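Local coordinates for xyloglucan-specific endo-beta-1,4-glucanase BoGH9A (Bacteroides ovatus, PDB 6DHT), which cleaves the beta-1,4-linked glucan backbone of xyloglucans internally, releasing xyloglucan oligosaccharides as a glycoside hydrolase of family 9, at residues Ile202-Ser207 against Leu215-Phe220. Residues are numbered along the deposited sequence; the frame is centred on the assembly and turned at random.
Sequences INIPES and LDEMQF. With CA (calcium ion), chain D.
D216, in the first turn of helix 213-226, meets E206 of the preceding loop across a shared calcium ion. Its side chain can be followed outward. CB lies 3.6 Å from CB of E206 and is also touched by the tip of I204, whose CD1 stands 4.2 Å away. CG follows, 3.3 Å from E206 CB, so the two side chains overlap at their roots and then run past each other in opposite directions. With CG set beside its own backbone N (chi1 -66°), the carboxylate faces the loop and divides its work: OD2 binds calcium at 2.3 Å, while OD1 is hydrogen-bonded to the hydroxyl of Y289. E206 gives the same ion its backbone O, at 2.4 Å, and N209, T211, D213 and a water complete the six ligands. The side chain of E206 bends at chi2 (78°), and its OE2 forms a salt bridge with R119, which also pairs with E217; one arginine thus serves acids from both segments. A type I turn from I204 to S207 holds the E206 carbonyl that binds the ion. The turn is closed by S207 N to I204 O and braced by I204 N donating to S207 OG at 2.9 Å. E206 O and D216 OD2 lie 3.3 Å apart as adjacent ligands of the calcium, whose charge probably offsets their repulsion, tying loop to helix through the metal, while R119 probably offsets part of the negative charge of E206 and E217.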
# COMPACT_ATOMS: atom_id res chain seq x y z
N ILE A 202 14.84 -7.29 -7.27
CA ILE A 202 13.80 -8.21 -6.81
C ILE A 202 13.52 -9.37 -7.76
O ILE A 202 12.52 -10.10 -7.61
CB ILE A 202 12.47 -7.47 -6.53
CG1 ILE A 202 11.97 -6.73 -7.78
CG2 ILE A 202 12.65 -6.48 -5.38
CD1 ILE A 202 10.56 -6.22 -7.66
N ASN A 203 14.43 -9.58 -8.71
CA ASN A 203 14.33 -10.68 -9.66
C ASN A 203 13.01 -10.68 -10.43
O ASN A 203 12.22 -11.63 -10.35
CB ASN A 203 14.58 -12.03 -8.97
CG ASN A 203 14.65 -13.17 -9.96
OD1 ASN A 203 15.05 -13.00 -11.11
ND2 ASN A 203 14.22 -14.34 -9.54
N ILE A 204 12.79 -9.59 -11.14
CA ILE A 204 11.73 -9.47 -12.13
C ILE A 204 12.39 -9.43 -13.51
O ILE A 204 13.61 -9.28 -13.61
CB ILE A 204 10.86 -8.21 -11.90
CG1 ILE A 204 11.72 -6.94 -11.79
CG2 ILE A 204 10.01 -8.38 -10.66
CD1 ILE A 204 10.94 -5.65 -11.79
N PRO A 205 11.61 -9.57 -14.59
CA PRO A 205 12.23 -9.60 -15.92
C PRO A 205 13.09 -8.36 -16.20
O PRO A 205 14.04 -8.43 -16.98
CB PRO A 205 11.03 -9.71 -16.86
CG PRO A 205 10.00 -10.41 -16.04
CD PRO A 205 10.17 -9.86 -14.65
N GLU A 206 12.77 -7.26 -15.53
CA GLU A 206 13.43 -5.98 -15.78
C GLU A 206 14.58 -5.72 -14.80
O GLU A 206 15.10 -4.60 -14.74
CB GLU A 206 12.40 -4.83 -15.75
CG GLU A 206 11.19 -5.03 -16.69
CD GLU A 206 10.12 -5.99 -16.16
OE1 GLU A 206 10.17 -6.42 -14.99
OE2 GLU A 206 9.19 -6.31 -16.96
N SER A 207 14.99 -6.74 -14.06
CA SER A 207 16.03 -6.55 -13.04
C SER A 207 17.42 -6.29 -13.61
O SER A 207 18.29 -5.84 -12.88
CB SER A 207 16.10 -7.72 -12.06
OG SER A 207 14.98 -7.72 -11.18
N LEU A 215 10.43 1.32 -10.41
CA LEU A 215 9.89 2.05 -11.54
C LEU A 215 9.53 1.12 -12.69
O LEU A 215 8.52 1.35 -13.35
CB LEU A 215 10.87 3.10 -12.03
CG LEU A 215 11.14 4.26 -11.08
CD1 LEU A 215 12.05 5.31 -11.76
CD2 LEU A 215 9.86 4.92 -10.55
N ASP A 216 10.32 0.08 -12.93
CA ASP A 216 9.90 -0.92 -13.93
C ASP A 216 8.51 -1.46 -13.62
O ASP A 216 7.64 -1.60 -14.50
CB ASP A 216 10.85 -2.10 -14.02
CG ASP A 216 12.22 -1.72 -14.56
OD1 ASP A 216 12.32 -1.07 -15.63
OD2 ASP A 216 13.20 -2.10 -13.90
N GLU A 217 8.30 -1.80 -12.36
CA GLU A 217 7.02 -2.37 -11.97
C GLU A 217 5.89 -1.36 -12.17
O GLU A 217 4.85 -1.70 -12.75
CB GLU A 217 7.04 -2.89 -10.53
CG GLU A 217 5.81 -3.75 -10.20
CD GLU A 217 5.73 -4.99 -11.09
OE1 GLU A 217 6.74 -5.74 -11.16
OE2 GLU A 217 4.68 -5.19 -11.76
N MET A 218 6.09 -0.13 -11.72
CA MET A 218 5.08 0.88 -11.90
C MET A 218 4.76 1.02 -13.38
O MET A 218 3.60 1.15 -13.74
CB MET A 218 5.49 2.24 -11.33
CG MET A 218 5.93 2.26 -9.86
SD MET A 218 4.71 1.67 -8.67
CE MET A 218 5.27 -0.00 -8.42
N GLN A 219 5.80 1.02 -14.22
CA GLN A 219 5.58 1.27 -15.64
C GLN A 219 4.70 0.21 -16.26
O GLN A 219 3.95 0.49 -17.20
CB GLN A 219 6.91 1.36 -16.38
CG GLN A 219 6.98 2.51 -17.39
CD GLN A 219 6.17 2.30 -18.68
OE1 GLN A 219 6.19 1.22 -19.30
NE2 GLN A 219 5.44 3.33 -19.08
N PHE A 220 4.76 -1.01 -15.73
CA PHE A 220 3.93 -2.08 -16.28
C PHE A 220 2.46 -1.71 -16.21
O PHE A 220 1.67 -2.05 -17.10
CB PHE A 220 4.14 -3.41 -15.57
CG PHE A 220 3.58 -4.55 -16.34
CD1 PHE A 220 4.31 -5.13 -17.36
CD2 PHE A 220 2.28 -4.98 -16.12
CE1 PHE A 220 3.78 -6.19 -18.11
CE2 PHE A 220 1.75 -6.04 -16.87
CZ PHE A 220 2.50 -6.62 -17.88
CA CA D . 15.39 -2.63 -13.47
O HOH W 1 17.69 -2.98 -13.06